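Local coordinates for beta-ketoacyl-[acyl-carrier-protein] synthase FabY (Pseudomonas aeruginosa, PDB 4CW4), which condenses acetyl-CoA with malonyl-ACP to make beta-acetoacetyl-ACP, the primer of fatty acid synthesis, and works as a homodimer, at residues I605-Q616 with V619-Y628. Sequence-based numbering, arbitrary orientation.
Sequences IDEHAIEVSAEQ and VPGFSQPLVY
Y628 reaches across the end of a small three-stranded antiparallel sheet to the tight turn at 613-616. Its CB stands 4.2 Å from E615 O. With CG anti to the carbonyl carbon (chi1 -52°), the ring runs along the turn: CD2 lies 3.3 Å from E615 O, CE2 meets S613 O and the E615 carbonyl carbon, and Q616 CA sits over one face, offset toward the rim. At the tip, Y628 OH donates to S613 O at 2.8 Å, nearly along the C=O axis (169°). V612 CG1 packs against the Y628 hydroxyl, 3.8 Å from OH. Y628 N adds a weak bond to E615 O. S613 OG holds the turn from within, accepting from the N atoms of both E615 and Q616 as an ST turn and ST motif. Beside it Q616 pairs with V627, non-hydrogen-bonded, and its extended side chain lays the amide against P625 CB. Elsewhere P620, in a type II turn from V619 to F622, puts CG 3.7 Å from A609 CB and CD 3.7 Å from I610 CG1; I605 CD1 packs on V619 CG1. R456 NH2 of the second subunit hydrogen-bonds I610 O, and A415 of that subunit packs on Y628. Far from the active-site residues, this surface contact thus joins two chemistries, a phenol hydrogen-bonded to one backbone carbonyl and apolar packing between the 605-610 loop and the 619-622 turn, beside the homodimer partner.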
ATOM      1  N   ILE A 605     -11.845  10.727 -21.724  1.00 19.75           N
ATOM      2  CA  ILE A 605     -13.071  10.077 -22.156  1.00 19.36           C
ATOM      3  C   ILE A 605     -14.279  10.965 -21.846  1.00 20.75           C
ATOM      4  O   ILE A 605     -14.436  11.440 -20.726  1.00 21.57           O
ATOM      5  CB  ILE A 605     -13.248   8.728 -21.451  1.00 18.19           C
ATOM      6  CG1 ILE A 605     -12.231   7.713 -21.994  1.00 19.44           C
ATOM      7  CG2 ILE A 605     -14.673   8.213 -21.642  1.00 17.68           C
ATOM      8  CD1 ILE A 605     -12.030   6.512 -21.103  1.00 20.21           C
ATOM      9  N   ASP A 606     -15.124  11.184 -22.842  1.00 21.49           N
ATOM     10  CA  ASP A 606     -16.410  11.826 -22.623  1.00 23.07           C
ATOM     11  C   ASP A 606     -17.358  10.802 -22.018  1.00 22.23           C
ATOM     12  O   ASP A 606     -17.851   9.918 -22.705  1.00 21.93           O
ATOM     13  CB  ASP A 606     -16.956  12.361 -23.947  1.00 25.32           C
ATOM     14  CG  ASP A 606     -18.391  12.873 -23.836  1.00 27.51           C
ATOM     15  OD1 ASP A 606     -18.895  13.068 -22.715  1.00 27.49           O
ATOM     16  OD2 ASP A 606     -19.013  13.104 -24.890  1.00 29.95           O
ATOM     17  N   GLU A 607     -17.624  10.929 -20.728  1.00 22.02           N
ATOM     18  CA  GLU A 607     -18.378   9.909 -20.005  1.00 23.91           C
ATOM     19  C   GLU A 607     -19.806   9.780 -20.531  1.00 24.27           C
ATOM     20  O   GLU A 607     -20.408   8.710 -20.455  1.00 23.44           O
ATOM     21  CB  GLU A 607     -18.327  10.201 -18.502  1.00 25.95           C
ATOM     22  CG  GLU A 607     -16.855  10.387 -18.040  1.00 28.99           C
ATOM     23  CD  GLU A 607     -16.647  10.695 -16.562  1.00 31.53           C
ATOM     24  OE1 GLU A 607     -17.070   9.900 -15.699  1.00 32.61           O
ATOM     25  OE2 GLU A 607     -15.983  11.710 -16.275  1.00 32.08           O
ATOM     26  N   HIS A 608     -20.346  10.852 -21.102  1.00 25.42           N
ATOM     27  CA  HIS A 608     -21.707  10.791 -21.606  1.00 27.61           C
ATOM     28  C   HIS A 608     -21.794   9.933 -22.875  1.00 26.51           C
ATOM     29  O   HIS A 608     -22.880   9.499 -23.241  1.00 27.68           O
ATOM     30  CB  HIS A 608     -22.277  12.205 -21.789  1.00 31.35           C
ATOM     31  CG  HIS A 608     -22.310  12.999 -20.514  1.00 34.23           C
ATOM     32  ND1 HIS A 608     -21.386  13.979 -20.217  1.00 35.67           N
ATOM     33  CD2 HIS A 608     -23.130  12.920 -19.438  1.00 35.26           C
ATOM     34  CE1 HIS A 608     -21.651  14.487 -19.025  1.00 35.95           C
ATOM     35  NE2 HIS A 608     -22.710  13.866 -18.534  1.00 35.86           N
ATOM     36  N   ALA A 609     -20.652   9.643 -23.499  1.00 25.40           N
ATOM     37  CA  ALA A 609     -20.593   8.794 -24.693  1.00 24.48           C
ATOM     38  C   ALA A 609     -20.270   7.331 -24.381  1.00 23.56           C
ATOM     39  O   ALA A 609     -20.155   6.515 -25.290  1.00 25.78           O
ATOM     40  CB  ALA A 609     -19.589   9.328 -25.690  1.00 24.88           C
ATOM     41  N   ILE A 610     -20.091   7.006 -23.109  1.00 21.41           N
ATOM     42  CA  ILE A 610     -19.996   5.616 -22.704  1.00 20.04           C
ATOM     43  C   ILE A 610     -21.375   5.019 -22.944  1.00 20.26           C
ATOM     44  O   ILE A 610     -22.393   5.631 -22.600  1.00 22.84           O
ATOM     45  CB  ILE A 610     -19.570   5.468 -21.224  1.00 19.55           C
ATOM     46  CG1 ILE A 610     -18.141   5.991 -21.039  1.00 19.89           C
ATOM     47  CG2 ILE A 610     -19.653   4.013 -20.784  1.00 20.42           C
ATOM     48  CD1 ILE A 610     -17.679   6.110 -19.596  1.00 20.84           C
ATOM     49  N   GLU A 611     -21.413   3.847 -23.567  1.00 19.06           N
ATOM     50  CA  GLU A 611     -22.666   3.140 -23.810  1.00 20.04           C
ATOM     51  C   GLU A 611     -22.692   1.879 -22.979  1.00 19.01           C
ATOM     52  O   GLU A 611     -21.776   1.072 -23.072  1.00 20.22           O
ATOM     53  CB  GLU A 611     -22.771   2.775 -25.289  1.00 23.49           C
ATOM     54  CG  GLU A 611     -22.736   3.977 -26.213  1.00 27.68           C
ATOM     55  CD  GLU A 611     -22.613   3.578 -27.663  1.00 32.12           C
ATOM     56  OE1 GLU A 611     -23.492   2.826 -28.134  1.00 33.79           O
ATOM     57  OE2 GLU A 611     -21.643   4.014 -28.331  1.00 34.32           O
ATOM     58  N   VAL A 612     -23.732   1.722 -22.167  1.00 18.15           N
ATOM     59  CA  VAL A 612     -23.889   0.548 -21.333  1.00 17.04           C
ATOM     60  C   VAL A 612     -25.116  -0.220 -21.789  1.00 16.11           C
ATOM     61  O   VAL A 612     -26.191   0.347 -21.880  1.00 16.77           O
ATOM     62  CB  VAL A 612     -24.059   0.920 -19.839  1.00 16.74           C
ATOM     63  CG1 VAL A 612     -24.194  -0.339 -19.012  1.00 15.04           C
ATOM     64  CG2 VAL A 612     -22.885   1.765 -19.349  1.00 17.57           C
ATOM     65  N   SER A 613     -24.942  -1.509 -22.071  1.00 15.14           N
ATOM     66  CA  SER A 613     -26.066  -2.411 -22.261  1.00 14.82           C
ATOM     67  C   SER A 613     -25.949  -3.624 -21.343  1.00 15.18           C
ATOM     68  O   SER A 613     -25.012  -3.749 -20.566  1.00 15.20           O
ATOM     69  CB  SER A 613     -26.160  -2.886 -23.723  1.00 15.88           C
ATOM     70  OG  SER A 613     -25.166  -3.860 -24.022  1.00 17.16           O
ATOM     71  N   ALA A 614     -26.913  -4.526 -21.444  1.00 15.99           N
ATOM     72  CA  ALA A 614     -26.887  -5.758 -20.670  1.00 16.53           C
ATOM     73  C   ALA A 614     -25.881  -6.769 -21.226  1.00 16.03           C
ATOM     74  O   ALA A 614     -25.639  -7.798 -20.601  1.00 16.36           O
ATOM     75  CB  ALA A 614     -28.281  -6.385 -20.611  1.00 17.35           C
ATOM     76  N   GLU A 615     -25.298  -6.470 -22.388  1.00 15.66           N
ATOM     77  CA  GLU A 615     -24.304  -7.349 -23.016  1.00 17.05           C
ATOM     78  C   GLU A 615     -22.876  -6.806 -23.024  1.00 15.93           C
ATOM     79  O   GLU A 615     -21.924  -7.590 -23.034  1.00 16.11           O
ATOM     80  CB  GLU A 615     -24.694  -7.658 -24.467  1.00 19.39           C
ATOM     81  CG  GLU A 615     -25.971  -8.475 -24.604  1.00 23.25           C
ATOM     82  CD  GLU A 615     -27.225  -7.654 -24.374  1.00 28.55           C
ATOM     83  OE1 GLU A 615     -27.314  -6.528 -24.926  1.00 31.04           O
ATOM     84  OE2 GLU A 615     -28.118  -8.127 -23.635  1.00 30.26           O
ATOM     85  N   GLN A 616     -22.706  -5.483 -23.068  1.00 15.07           N
ATOM     86  CA  GLN A 616     -21.364  -4.917 -23.232  1.00 15.29           C
ATOM     87  C   GLN A 616     -21.359  -3.428 -22.890  1.00 14.92           C
ATOM     88  O   GLN A 616     -22.422  -2.794 -22.771  1.00 14.91           O
ATOM     89  CB  GLN A 616     -20.853  -5.140 -24.668  1.00 16.40           C
ATOM     90  CG  GLN A 616     -21.644  -4.401 -25.736  1.00 18.61           C
ATOM     91  CD  GLN A 616     -21.108  -4.653 -27.132  1.00 20.92           C
ATOM     92  OE1 GLN A 616     -20.718  -5.766 -27.465  1.00 22.39           O
ATOM     93  NE2 GLN A 616     -21.075  -3.613 -27.948  1.00 22.62           N
ATOM     94  N   VAL A 619     -16.600   2.016 -24.738  1.00 17.93           N
ATOM     95  CA  VAL A 619     -15.847   3.100 -24.130  1.00 18.18           C
ATOM     96  C   VAL A 619     -15.233   3.984 -25.215  1.00 18.13           C
ATOM     97  O   VAL A 619     -14.498   3.493 -26.078  1.00 18.06           O
ATOM     98  CB  VAL A 619     -14.716   2.544 -23.238  1.00 17.28           C
ATOM     99  CG1 VAL A 619     -13.999   3.674 -22.522  1.00 17.59           C
ATOM    100  CG2 VAL A 619     -15.271   1.531 -22.229  1.00 17.66           C
ATOM    101  N   PRO A 620     -15.540   5.291 -25.190  1.00 19.50           N
ATOM    102  CA  PRO A 620     -14.913   6.193 -26.164  1.00 21.51           C
ATOM    103  C   PRO A 620     -13.393   6.021 -26.233  1.00 21.87           C
ATOM    104  O   PRO A 620     -12.725   5.879 -25.206  1.00 22.22           O
ATOM    105  CB  PRO A 620     -15.274   7.575 -25.628  1.00 21.82           C
ATOM    106  CG  PRO A 620     -16.549   7.382 -24.929  1.00 21.56           C
ATOM    107  CD  PRO A 620     -16.485   6.008 -24.313  1.00 20.31           C
ATOM    108  N   GLY A 621     -12.856   5.978 -27.446  1.00 22.88           N
ATOM    109  CA  GLY A 621     -11.425   5.853 -27.626  1.00 23.35           C
ATOM    110  C   GLY A 621     -10.890   4.427 -27.682  1.00 23.83           C
ATOM    111  O   GLY A 621      -9.730   4.223 -28.018  1.00 25.06           O
ATOM    112  N   PHE A 622     -11.717   3.445 -27.335  1.00 22.42           N
ATOM    113  CA  PHE A 622     -11.309   2.041 -27.383  1.00 22.18           C
ATOM    114  C   PHE A 622     -12.067   1.343 -28.491  1.00 23.74           C
ATOM    115  O   PHE A 622     -13.293   1.332 -28.478  1.00 24.91           O
ATOM    116  CB  PHE A 622     -11.600   1.351 -26.052  1.00 21.67           C
ATOM    117  CG  PHE A 622     -10.670   1.759 -24.952  1.00 21.59           C
ATOM    118  CD1 PHE A 622     -10.932   2.890 -24.189  1.00 21.46           C
ATOM    119  CD2 PHE A 622      -9.523   1.026 -24.686  1.00 22.10           C
ATOM    120  CE1 PHE A 622     -10.078   3.273 -23.188  1.00 21.90           C
ATOM    121  CE2 PHE A 622      -8.663   1.405 -23.675  1.00 22.49           C
ATOM    122  CZ  PHE A 622      -8.941   2.535 -22.923  1.00 22.18           C
ATOM    123  N   SER A 623     -11.348   0.750 -29.441  1.00 24.32           N
ATOM    124  CA  SER A 623     -12.006   0.139 -30.596  1.00 25.05           C
ATOM    125  C   SER A 623     -12.790  -1.108 -30.180  1.00 23.38           C
ATOM    126  O   SER A 623     -13.841  -1.405 -30.745  1.00 22.63           O
ATOM    127  CB  SER A 623     -11.007  -0.165 -31.727  1.00 27.45           C
ATOM    128  OG  SER A 623      -9.964  -1.029 -31.317  1.00 27.93           O
ATOM    129  N   GLN A 624     -12.300  -1.807 -29.165  1.00 21.88           N
ATOM    130  CA  GLN A 624     -12.909  -3.056 -28.732  1.00 20.85           C
ATOM    131  C   GLN A 624     -13.953  -2.839 -27.648  1.00 18.95           C
ATOM    132  O   GLN A 624     -13.661  -2.208 -26.633  1.00 17.29           O
ATOM    133  CB  GLN A 624     -11.829  -3.994 -28.197  1.00 23.84           C
ATOM    134  CG  GLN A 624     -10.652  -4.211 -29.172  1.00 27.46           C
ATOM    135  CD  GLN A 624     -10.747  -5.505 -29.915  1.00 31.88           C
ATOM    136  OE1 GLN A 624      -9.883  -6.381 -29.789  1.00 34.00           O
ATOM    137  NE2 GLN A 624     -11.832  -5.670 -30.658  1.00 33.54           N
ATOM    138  N   PRO A 625     -15.176  -3.336 -27.864  1.00 18.44           N
ATOM    139  CA  PRO A 625     -16.136  -3.277 -26.759  1.00 18.68           C
ATOM    140  C   PRO A 625     -15.740  -4.141 -25.574  1.00 17.59           C
ATOM    141  O   PRO A 625     -15.046  -5.140 -25.735  1.00 18.06           O
ATOM    142  CB  PRO A 625     -17.425  -3.817 -27.381  1.00 20.80           C
ATOM    143  CG  PRO A 625     -16.977  -4.566 -28.578  1.00 22.06           C
ATOM    144  CD  PRO A 625     -15.788  -3.857 -29.092  1.00 20.57           C
ATOM    145  N   LEU A 626     -16.180  -3.745 -24.383  1.00 15.45           N
ATOM    146  CA  LEU A 626     -15.969  -4.540 -23.186  1.00 15.71           C
ATOM    147  C   LEU A 626     -17.180  -5.460 -23.096  1.00 15.65           C
ATOM    148  O   LEU A 626     -18.270  -5.014 -22.740  1.00 15.22           O
ATOM    149  CB  LEU A 626     -15.871  -3.630 -21.953  1.00 16.31           C
ATOM    150  CG  LEU A 626     -15.413  -4.252 -20.637  1.00 17.00           C
ATOM    151  CD1 LEU A 626     -15.178  -3.158 -19.606  1.00 17.75           C
ATOM    152  CD2 LEU A 626     -16.399  -5.265 -20.100  1.00 17.80           C
ATOM    153  N   VAL A 627     -16.999  -6.730 -23.452  1.00 15.12           N
ATOM    154  CA  VAL A 627     -18.090  -7.703 -23.422  1.00 15.71           C
ATOM    155  C   VAL A 627     -18.014  -8.447 -22.107  1.00 16.03           C
ATOM    156  O   VAL A 627     -16.960  -8.957 -21.774  1.00 16.55           O
ATOM    157  CB  VAL A 627     -17.968  -8.697 -24.589  1.00 17.05           C
ATOM    158  CG1 VAL A 627     -19.160  -9.647 -24.625  1.00 16.67           C
ATOM    159  CG2 VAL A 627     -17.813  -7.943 -25.900  1.00 18.03           C
ATOM    160  N   TYR A 628     -19.117  -8.504 -21.365  1.00 15.45           N
ATOM    161  CA  TYR A 628     -19.118  -9.147 -20.058  1.00 16.46           C
ATOM    162  C   TYR A 628     -18.766 -10.614 -20.229  1.00 18.82           C
ATOM    163  O   TYR A 628     -19.280 -11.282 -21.133  1.00 20.03           O
ATOM    164  CB  TYR A 628     -20.491  -9.035 -19.396  1.00 15.86           C
ATOM    165  CG  TYR A 628     -21.051  -7.625 -19.326  1.00 14.79           C
ATOM    166  CD1 TYR A 628     -20.295  -6.572 -18.836  1.00 14.58           C
ATOM    167  CD2 TYR A 628     -22.337  -7.353 -19.758  1.00 14.91           C
ATOM    168  CE1 TYR A 628     -20.799  -5.298 -18.773  1.00 14.55           C
ATOM    169  CE2 TYR A 628     -22.848  -6.080 -19.709  1.00 14.94           C
ATOM    170  CZ  TYR A 628     -22.072  -5.048 -19.215  1.00 14.18           C
ATOM    171  OH  TYR A 628     -22.588  -3.772 -19.158  1.00 14.39           O
TER